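Local coordinates for sortase-like protein (Streptococcus suis, PDB 3RE9) that acts as a class C sortase, a transpeptidase that probably joins pilin subunits covalently into pili on the bacterial surface, at residues 136-139 with 140-143; 100-103 with 104-107; 5-8 with 9-13; 32-35 with 36-39. All blocks are in the same frame, centred on the assembly; numbering follows the deposited sequence.

Interaction 1: 136-139 with 140-143; sequences TQFE and ELLV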
loop_
_atom_site.group_PDB
_atom_site.type_symbol
_atom_site.label_atom_id
_atom_site.label_comp_id
_atom_site.label_asym_id
_atom_site.label_seq_id
_atom_site.Cartn_x
_atom_site.Cartn_y
_atom_site.Cartn_z
ATOM N N THR A 136 -16.167 0.383 6.407
ATOM C CA THR A 136 -15.667 -0.249 7.608
ATOM C C THR A 136 -15.380 -1.749 7.412
ATOM O O THR A 136 -14.984 -2.427 8.349
ATOM C CB THR A 136 -16.564 0.045 8.826
ATOM O OG1 THR A 136 -17.930 -0.156 8.460
ATOM C CG2 THR A 136 -16.367 1.497 9.296
ATOM N N GLN A 137 -15.537 -2.240 6.182
ATOM C CA GLN A 137 -15.238 -3.632 5.867
ATOM C C GLN A 137 -13.777 -3.863 5.468
ATOM O O GLN A 137 -13.352 -3.509 4.364
ATOM C CB GLN A 137 -16.180 -4.150 4.779
ATOM C CG GLN A 137 -15.904 -5.596 4.347
ATOM C CD GLN A 137 -15.892 -6.577 5.506
ATOM O OE1 GLN A 137 -14.928 -6.644 6.289
ATOM N NE2 GLN A 137 -16.962 -7.360 5.615
ATOM N N PHE A 138 -13.032 -4.512 6.355
ATOM C CA PHE A 138 -11.589 -4.651 6.200
ATOM C C PHE A 138 -11.092 -6.032 5.775
ATOM O O PHE A 138 -9.907 -6.194 5.494
ATOM C CB PHE A 138 -10.873 -4.190 7.487
ATOM C CG PHE A 138 -10.882 -2.698 7.678
ATOM C CD1 PHE A 138 -11.917 -2.079 8.350
ATOM C CD2 PHE A 138 -9.852 -1.913 7.165
ATOM C CE1 PHE A 138 -11.944 -0.689 8.523
ATOM C CE2 PHE A 138 -9.855 -0.512 7.321
ATOM C CZ PHE A 138 -10.912 0.099 8.002
ATOM N N GLU A 139 -11.995 -7.008 5.699
ATOM C CA GLU A 139 -11.640 -8.420 5.442
ATOM C C GLU A 139 -10.726 -8.709 4.223
ATOM O O GLU A 139 -10.033 -9.737 4.194
ATOM C CB GLU A 139 -12.917 -9.268 5.348
ATOM C CG GLU A 139 -13.763 -8.910 4.123
ATOM C CD GLU A 139 -15.129 -9.573 4.079
ATOM O OE1 GLU A 139 -15.405 -10.450 4.943
ATOM O OE2 GLU A 139 -15.919 -9.208 3.152
ATOM N N GLU A 140 -10.746 -7.814 3.228
ATOM C CA GLU A 140 -9.960 -7.949 1.995
ATOM C C GLU A 140 -8.629 -7.191 2.034
ATOM O O GLU A 140 -7.826 -7.260 1.099
ATOM C CB GLU A 140 -10.782 -7.503 0.785
ATOM C CG GLU A 140 -12.040 -8.338 0.551
ATOM C CD GLU A 140 -11.754 -9.819 0.226
ATOM O OE1 GLU A 140 -10.587 -10.206 -0.061
ATOM O OE2 GLU A 140 -12.730 -10.598 0.246
ATOM N N LEU A 141 -8.392 -6.479 3.125
ATOM C CA LEU A 141 -7.156 -5.738 3.265
ATOM C C LEU A 141 -6.163 -6.413 4.223
ATOM O O LEU A 141 -5.121 -5.845 4.544
ATOM C CB LEU A 141 -7.457 -4.284 3.688
ATOM C CG LEU A 141 -8.406 -3.500 2.773
ATOM C CD1 LEU A 141 -8.753 -2.133 3.357
ATOM C CD2 LEU A 141 -7.842 -3.371 1.356
ATOM N N LEU A 142 -6.475 -7.626 4.677
ATOM C CA LEU A 142 -5.677 -8.247 5.745
ATOM C C LEU A 142 -4.431 -8.952 5.185
ATOM O O LEU A 142 -4.312 -9.143 3.973
ATOM C CB LEU A 142 -6.539 -9.168 6.637
ATOM C CG LEU A 142 -7.836 -8.559 7.217
ATOM C CD1 LEU A 142 -8.630 -9.566 8.038
ATOM C CD2 LEU A 142 -7.559 -7.269 8.030
ATOM N N VAL A 143 -3.495 -9.295 6.068
ATOM C CA VAL A 143 -2.310 -10.033 5.675
ATOM C C VAL A 143 -2.683 -11.507 5.449
ATOM O O VAL A 143 -3.264 -12.173 6.321
ATOM C CB VAL A 143 -1.169 -9.903 6.716
ATOM C CG1 VAL A 143 0.003 -10.739 6.302
ATOM C CG2 VAL A 143 -0.711 -8.436 6.901
HETATM O O HOH W 1 -12.915 -5.752 2.516
#

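Interaction 2: 100-103 with 104-107; sequences RLFT and DLTK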
loop_
_atom_site.group_PDB
_atom_site.type_symbol
_atom_site.label_atom_id
_atom_site.label_comp_id
_atom_site.label_asym_id
_atom_site.label_seq_id
_atom_site.Cartn_x
_atom_site.Cartn_y
_atom_site.Cartn_z
ATOM N N ARG A 100 -6.184 14.782 -10.020
ATOM C CA ARG A 100 -6.921 13.570 -10.418
ATOM C C ARG A 100 -6.687 12.359 -9.474
ATOM O O ARG A 100 -7.632 11.656 -9.100
ATOM C CB ARG A 100 -6.724 13.223 -11.929
ATOM C CG ARG A 100 -7.265 11.805 -12.377
ATOM C CD ARG A 100 -8.082 11.729 -13.738
ATOM N NE ARG A 100 -9.255 12.619 -13.755
ATOM C CZ ARG A 100 -10.441 12.369 -14.332
ATOM N NH1 ARG A 100 -10.715 11.213 -14.966
ATOM N NH2 ARG A 100 -11.376 13.304 -14.256
ATOM N N LEU A 101 -5.434 12.144 -9.079
ATOM C CA LEU A 101 -5.055 11.076 -8.128
ATOM C C LEU A 101 -5.647 9.696 -8.536
ATOM O O LEU A 101 -5.445 9.285 -9.681
ATOM C CB LEU A 101 -5.333 11.504 -6.678
ATOM C CG LEU A 101 -4.538 12.757 -6.253
ATOM C CD1 LEU A 101 -5.262 13.611 -5.215
ATOM C CD2 LEU A 101 -3.100 12.419 -5.803
ATOM N N PHE A 102 -6.378 9.004 -7.659
ATOM C CA PHE A 102 -6.914 7.668 -7.994
ATOM C C PHE A 102 -8.244 7.579 -8.769
ATOM O O PHE A 102 -8.868 6.520 -8.857
ATOM C CB PHE A 102 -6.958 6.805 -6.706
ATOM C CG PHE A 102 -5.635 6.128 -6.360
ATOM C CD1 PHE A 102 -4.472 6.376 -7.099
ATOM C CD2 PHE A 102 -5.547 5.280 -5.271
ATOM C CE1 PHE A 102 -3.241 5.750 -6.740
ATOM C CE2 PHE A 102 -4.337 4.657 -4.916
ATOM C CZ PHE A 102 -3.191 4.899 -5.640
ATOM N N THR A 103 -8.672 8.704 -9.347
ATOM C CA THR A 103 -9.987 8.818 -10.019
ATOM C C THR A 103 -10.232 7.693 -11.019
ATOM O O THR A 103 -11.354 7.187 -11.135
ATOM C CB THR A 103 -10.099 10.170 -10.736
ATOM O OG1 THR A 103 -9.968 11.232 -9.779
ATOM C CG2 THR A 103 -11.422 10.301 -11.521
ATOM N N ASP A 104 -9.182 7.305 -11.739
ATOM C CA ASP A 104 -9.321 6.388 -12.864
ATOM C C ASP A 104 -9.035 4.936 -12.477
ATOM O O ASP A 104 -8.796 4.104 -13.346
ATOM C CB ASP A 104 -8.443 6.840 -14.041
ATOM C CG ASP A 104 -9.001 8.074 -14.773
ATOM O OD1 ASP A 104 -10.235 8.282 -14.828
ATOM O OD2 ASP A 104 -8.183 8.846 -15.321
ATOM N N LEU A 105 -9.062 4.644 -11.174
ATOM C CA LEU A 105 -8.861 3.302 -10.636
ATOM C C LEU A 105 -10.017 2.380 -10.953
ATOM O O LEU A 105 -9.864 1.149 -10.965
ATOM C CB LEU A 105 -8.715 3.383 -9.123
ATOM C CG LEU A 105 -7.838 2.342 -8.429
ATOM C CD1 LEU A 105 -6.384 2.382 -8.942
ATOM C CD2 LEU A 105 -7.909 2.591 -6.903
ATOM N N THR A 106 -11.181 2.988 -11.162
ATOM C CA THR A 106 -12.363 2.312 -11.655
ATOM C C THR A 106 -12.134 1.696 -13.051
ATOM O O THR A 106 -12.826 0.772 -13.438
ATOM C CB THR A 106 -13.606 3.257 -11.665
ATOM O OG1 THR A 106 -13.251 4.535 -12.206
ATOM C CG2 THR A 106 -14.140 3.455 -10.273
ATOM N N LYS A 107 -11.146 2.198 -13.783
ATOM C CA LYS A 107 -10.805 1.684 -15.095
ATOM C C LYS A 107 -9.781 0.538 -15.065
ATOM O O LYS A 107 -9.445 -0.023 -16.114
ATOM C CB LYS A 107 -10.286 2.818 -15.979
ATOM C CG LYS A 107 -11.278 3.982 -16.201
ATOM C CD LYS A 107 -10.621 5.146 -16.973
ATOM C CE LYS A 107 -11.547 6.384 -17.029
ATOM N NZ LYS A 107 -12.173 6.864 -15.687
HETATM O O HOH W 2 -6.527 8.233 -11.600
#

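Interaction 3: 5-8 with 9-13; sequences LAQA and FNESL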
loop_
_atom_site.group_PDB
_atom_site.type_symbol
_atom_site.label_atom_id
_atom_site.label_comp_id
_atom_site.label_asym_id
_atom_site.label_seq_id
_atom_site.Cartn_x
_atom_site.Cartn_y
_atom_site.Cartn_z
ATOM N N LEU A 5 14.222 -2.117 9.588
ATOM C CA LEU A 5 13.164 -1.661 10.459
ATOM C C LEU A 5 11.758 -1.800 9.868
ATOM O O LEU A 5 10.807 -2.074 10.599
ATOM C CB LEU A 5 13.445 -0.231 10.926
ATOM C CG LEU A 5 14.684 -0.133 11.825
ATOM C CD1 LEU A 5 14.840 1.264 12.336
ATOM C CD2 LEU A 5 14.623 -1.127 12.991
ATOM N N ALA A 6 11.632 -1.609 8.555
ATOM C CA ALA A 6 10.368 -1.799 7.833
ATOM C C ALA A 6 9.933 -3.258 7.912
ATOM O O ALA A 6 8.743 -3.556 8.039
ATOM C CB ALA A 6 10.514 -1.343 6.353
ATOM N N GLN A 7 10.926 -4.143 7.824
ATOM C CA GLN A 7 10.804 -5.591 7.919
ATOM C C GLN A 7 10.385 -5.960 9.339
ATOM O O GLN A 7 9.407 -6.688 9.527
ATOM C CB GLN A 7 12.192 -6.191 7.621
ATOM C CG GLN A 7 12.307 -7.363 6.659
ATOM C CD GLN A 7 13.640 -7.298 5.894
ATOM O OE1 GLN A 7 14.719 -7.178 6.510
ATOM N NE2 GLN A 7 13.571 -7.334 4.537
ATOM N N ALA A 8 11.121 -5.459 10.339
ATOM C CA ALA A 8 10.753 -5.649 11.743
ATOM C C ALA A 8 9.275 -5.313 11.873
ATOM O O ALA A 8 8.473 -6.150 12.307
ATOM C CB ALA A 8 11.578 -4.755 12.644
ATOM N N PHE A 9 8.924 -4.091 11.444
ATOM C CA PHE A 9 7.545 -3.640 11.437
ATOM C C PHE A 9 6.571 -4.640 10.802
ATOM O O PHE A 9 5.537 -4.951 11.399
ATOM C CB PHE A 9 7.395 -2.261 10.793
ATOM C CG PHE A 9 5.968 -1.777 10.784
ATOM C CD1 PHE A 9 5.367 -1.327 11.963
ATOM C CD2 PHE A 9 5.204 -1.829 9.618
ATOM C CE1 PHE A 9 4.048 -0.912 11.974
ATOM C CE2 PHE A 9 3.872 -1.425 9.624
ATOM C CZ PHE A 9 3.293 -0.966 10.816
ATOM N N ASN A 10 6.907 -5.124 9.601
ATOM C CA ASN A 10 6.024 -5.995 8.813
ATOM C C ASN A 10 5.799 -7.353 9.458
ATOM O O ASN A 10 4.683 -7.863 9.458
ATOM C CB ASN A 10 6.514 -6.147 7.368
ATOM C CG ASN A 10 6.212 -4.920 6.514
ATOM O OD1 ASN A 10 5.426 -4.033 6.900
ATOM N ND2 ASN A 10 6.827 -4.865 5.338
ATOM N N GLU A 11 6.866 -7.915 10.014
ATOM C CA GLU A 11 6.802 -9.112 10.858
ATOM C C GLU A 11 5.882 -8.977 12.083
ATOM O O GLU A 11 5.340 -9.976 12.555
ATOM C CB GLU A 11 8.213 -9.518 11.321
ATOM C CG GLU A 11 9.119 -9.972 10.178
ATOM C CD GLU A 11 10.563 -10.192 10.605
ATOM O OE1 GLU A 11 10.790 -10.525 11.795
ATOM O OE2 GLU A 11 11.464 -10.015 9.758
ATOM N N SER A 12 5.730 -7.748 12.590
ATOM C CA SER A 12 4.995 -7.487 13.832
ATOM C C SER A 12 3.477 -7.472 13.628
ATOM O O SER A 12 2.720 -7.459 14.588
ATOM C CB SER A 12 5.477 -6.176 14.488
ATOM O OG SER A 12 4.873 -5.014 13.940
ATOM N N LEU A 13 3.036 -7.470 12.376
ATOM C CA LEU A 13 1.615 -7.447 12.081
ATOM C C LEU A 13 1.099 -8.880 11.983
ATOM O O LEU A 13 0.155 -9.266 12.699
ATOM C CB LEU A 13 1.319 -6.683 10.777
ATOM C CG LEU A 13 1.814 -5.247 10.561
ATOM C CD1 LEU A 13 1.458 -4.765 9.170
ATOM C CD2 LEU A 13 1.303 -4.268 11.612
#

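Interaction 4: 32-35 with 36-39; sequences VEYA and RMLE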
loop_
_atom_site.group_PDB
_atom_site.type_symbol
_atom_site.label_atom_id
_atom_site.label_comp_id
_atom_site.label_asym_id
_atom_site.label_seq_id
_atom_site.Cartn_x
_atom_site.Cartn_y
_atom_site.Cartn_z
ATOM N N VAL A 32 8.472 1.987 16.223
ATOM C CA VAL A 32 9.057 3.334 16.409
ATOM C C VAL A 32 9.474 3.965 15.056
ATOM O O VAL A 32 9.252 5.161 14.818
ATOM C CB VAL A 32 10.199 3.322 17.496
ATOM C CG1 VAL A 32 10.990 4.638 17.542
ATOM C CG2 VAL A 32 9.621 2.996 18.887
ATOM N N GLU A 33 10.023 3.161 14.151
ATOM C CA GLU A 33 10.343 3.655 12.804
ATOM C C GLU A 33 9.098 4.112 12.010
ATOM O O GLU A 33 9.120 5.171 11.371
ATOM C CB GLU A 33 11.165 2.612 12.022
ATOM C CG GLU A 33 11.567 2.994 10.561
ATOM C CD GLU A 33 12.522 4.170 10.466
ATOM O OE1 GLU A 33 12.960 4.701 11.508
ATOM O OE2 GLU A 33 12.842 4.573 9.333
ATOM N N TYR A 34 8.018 3.331 12.045
ATOM C CA TYR A 34 6.811 3.702 11.291
ATOM C C TYR A 34 6.147 4.964 11.855
ATOM O O TYR A 34 5.761 5.862 11.083
ATOM C CB TYR A 34 5.828 2.526 11.128
ATOM C CG TYR A 34 4.631 2.879 10.270
ATOM C CD1 TYR A 34 4.796 3.347 8.969
ATOM C CD2 TYR A 34 3.330 2.765 10.768
ATOM C CE1 TYR A 34 3.697 3.709 8.190
ATOM C CE2 TYR A 34 2.224 3.104 9.993
ATOM C CZ TYR A 34 2.415 3.580 8.704
ATOM O OH TYR A 34 1.320 3.915 7.937
ATOM N N ALA A 35 6.077 5.051 13.190
ATOM C CA ALA A 35 5.647 6.284 13.878
ATOM C C ALA A 35 6.431 7.559 13.501
ATOM O O ALA A 35 5.852 8.622 13.362
ATOM C CB ALA A 35 5.634 6.076 15.410
ATOM N N ARG A 36 7.749 7.445 13.371
ATOM C CA ARG A 36 8.610 8.531 12.927
ATOM C C ARG A 36 8.323 8.935 11.467
ATOM O O ARG A 36 8.245 10.119 11.149
ATOM C CB ARG A 36 10.076 8.116 13.067
ATOM C CG ARG A 36 11.059 9.208 12.679
ATOM C CD ARG A 36 12.462 8.681 12.384
ATOM N NE ARG A 36 12.436 7.729 11.282
ATOM C CZ ARG A 36 12.345 8.071 9.991
ATOM N NH1 ARG A 36 12.273 9.355 9.625
ATOM N NH2 ARG A 36 12.330 7.126 9.057
ATOM N N MET A 37 8.190 7.955 10.579
ATOM C CA MET A 37 7.726 8.218 9.227
ATOM C C MET A 37 6.355 8.909 9.244
ATOM O O MET A 37 6.103 9.860 8.485
ATOM C CB MET A 37 7.605 6.907 8.463
ATOM C CG MET A 37 8.904 6.251 8.081
ATOM S SD MET A 37 8.594 4.694 7.220
ATOM C CE MET A 37 9.087 3.497 8.434
ATOM N N LEU A 38 5.458 8.415 10.098
ATOM C CA LEU A 38 4.124 9.013 10.216
ATOM C C LEU A 38 4.224 10.465 10.700
ATOM O O LEU A 38 3.555 11.355 10.185
ATOM C CB LEU A 38 3.231 8.201 11.159
ATOM C CG LEU A 38 2.518 6.961 10.656
ATOM C CD1 LEU A 38 1.817 6.272 11.808
ATOM C CD2 LEU A 38 1.533 7.371 9.587
ATOM N N GLU A 39 5.083 10.699 11.679
ATOM C CA GLU A 39 5.210 12.033 12.251
ATOM C C GLU A 39 5.679 13.007 11.168
ATOM O O GLU A 39 5.323 14.184 11.171
ATOM C CB GLU A 39 6.176 11.968 13.431
ATOM C CG GLU A 39 6.400 13.232 14.231
ATOM C CD GLU A 39 7.493 13.005 15.315
ATOM O OE1 GLU A 39 8.004 11.849 15.436
ATOM O OE2 GLU A 39 7.849 13.974 16.039
#

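Interaction 1: 136-139 with 140-143
Phe138 and Leu141 make the close-packed side of this short contact. Leu141 N donates to Phe138 O at 2.8 Å with an N-H...O angle of 163°, a fairly straight bond that closes the turn. The same carbonyl oxygen is flanked by apolar carbons: Leu142 CG comes within 3.6 Å of Phe138 O, and the CB of Leu141 lies beside it as well. Farther out, Leu141 CD1 reaches the ring at Phe138 CD2, 4.0 Å away and oblique to the ring plane. Leu141 is buried, resting on Thr151 and Leu153 of strand 148-156 and on Leu166 of strand 163-172, whereas Phe138 itself remains exposed.

The outer side is looser and polar. Glu139 CG stands between its backbone N and carbonyl carbon (chi1 67°), which sets the chain beside that of Glu140. The two run in the same direction, yet their carboxylate planes are 67° apart and Glu139 OE2 stays 4.5 Å from Glu140 OE2, a like-charge approach that solvent would be expected to soften. Glu140 OE1 accepts a hydrogen bond from Gln129 NE2, which steadies that carboxylate. A water bridges the backbone here, donating to Gln137 O at 2.9 Å and accepting from Glu140 N at 3.1 Å. On the incoming limb, Gln137 OE1 accepts the amide of Glu139 N at 3.0 Å.

With Glu139 and Glu140 at its corners, the arrangement is a type I beta turn, set in the loop that joins strands 122-133 and 148-156 of the sortase beta-barrel.

Interaction 2: 100-103 with 104-107
Arg100, Asp104 and Lys107 form a salt-bridge network on the outer side of two consecutive turns, in the loop that joins strands 86-91 and 113-117 of the sortase beta-barrel. Residues 105-107 of this loop are in a 3-10 segment.

The ionic part converges on one carboxylate. Arg100 NH1 meets Asp104 OD1 at 3.0 Å and OD2 of the same residue at 3.5 Å, both weak as hydrogen bonds, with guanidinium and carboxylate planes 60° apart, far from the coplanar pairing of a two-pronged salt bridge. Lys107 NZ also reaches Asp104 OD1, at 2.6 Å, from above the carboxylate plane, and both cations probably stabilise the ionised aspartate. Arg100 CG points opposite its backbone N (chi1 170°), and bends farther along the chain bring the guanidinium back over Thr103, whose CG2 lies 3.5 Å above the centre of the guanidinium plane.

The apolar part faces inward. Phe102 and Leu105 lie side by side, with Phe102 CD2 and Leu105 CD2 3.9 Å apart; both side chains rest on Leu152 and Thr154 of strand 148-156, and Leu105 also reaches Leu165 and Val167 of strand 163-172.

The backbone bonds follow the same short spacing. Leu105 N donates to Phe102 O at 3.0 Å (155°), three residues back as in a 3-10 turn, while a water accepts from Asp104 N at 2.8 Å. One further link is weak: Thr106 OG1 donates to Thr103 O across 3.4 Å.

Interaction 3: 5-8 with 9-13
Phe9, Asn10 and Glu11 hydrogen-bond back to Leu5, Ala6 and Gln7, a local contact between successive turns of helix 3-11 near the start of the chain, mostly buried against the protein. Phe9 N meets Leu5 O at 2.9 Å, and Glu11 N meets Gln7 O at the same length with a nearly linear N-H...O angle of 179°. Asn10 N completes the set on Ala6 O.

That oxygen is crowded by side chains too. Phe9 CB lies 3.3 Å from Ala6 O, and Asn10 CG is equally close to Ala6 O, but the amide end of Asn10 is spent outside the helix, its OD1 accepting from Leu79 N. The Phe9 ring, with CG opposite the backbone N (chi1 -180°), is carried off the first segment toward helix 21-39. These two N-terminal helices probably belong to the region that carries the lid in class C sortases.

On the exposed flank Gln7 and Glu11 cross loosely, Gln7 CG standing 4.2 Å from Glu11 OE2, with amide and carboxylate planes only 19° apart; Glu11 OE1 makes a long, weak ion pair with Arg26 of helix 21-39. Past Glu11 the pattern changes. Ser12 N reaches Ala8 O only weakly, at 3.2 Å, whereas Phe9 O accepts both Ser12 N at 3.0 Å and Ser12 OG at 2.6 Å, and this hydroxyl is also bonded to Arg31 NH2 of helix 21-39.

Interaction 4: 32-35 with 36-39
Val32 starts the series by accepting Arg36 N on its carbonyl, Val32 O to Arg36 N being 3.1 Å, one of four successive i to i+4 bonds along helix 21-39. Glu33 follows, and its side chain does the ionic work. Its CG lies opposite the backbone N (chi1 179°), and a bend at the next bond turns the carboxylate alongside Arg36. The guanidinium comes side-on: Arg36 NE meets Glu33 OE1 at 3.1 Å and Arg36 NH2 meets Glu33 OE2 at 2.6 Å. Both oxygens lie in the guanidinium plane but are approached from above the carboxylate plane, so the two groups are tilted by 41°. Met37 crosses Glu33 at about a right angle, its CE 3.3 Å from Glu33 CG, a tight approach.

Tyr34 offers its ring to the next turn. Leu38 CG sits over one face, 4.0 Å from the ring centroid and 17° off the normal, a CH-pi contact, while Leu38 CD1 touches Tyr34 CE2 at 3.7 Å and Met37 CE lies at the ring edge. The phenol is hydrogen-bonded through its OH to His73 ND1. Ala35 closes the walk, its O accepting Glu39 N at 2.8 Å.

Two separate bonds fix the rotation of the Glu33 carboxylate, and with Arg2 N also bonded to Glu33 OE2 and Glu42 pairing with Arg36 NH1, both partners would be expected to stay ionised.

Along the chain the order is interaction 3, 4, 2, 1. The first two lie on successive N-terminal helices, 3-11 and 21-39, with centres about 12 Å apart, and they touch: Phe9 CZ is 3.7 Å from Tyr34 CD2, the rings inclined at about 35°, and Leu5 CB packs on Glu33 CG. Interactions 2 and 1 sit in loops of the sortase barrel, centres about 21 Å apart, and both lean on strands 148-156 and 163-172. Interaction 2 lies across the chain's centre from the helical pair, whereas interaction 1 comes within about 5 Å (nearest atoms) of interaction 3. The helices also pack on strand 71-73 and the loop after it, on one side of the barrel.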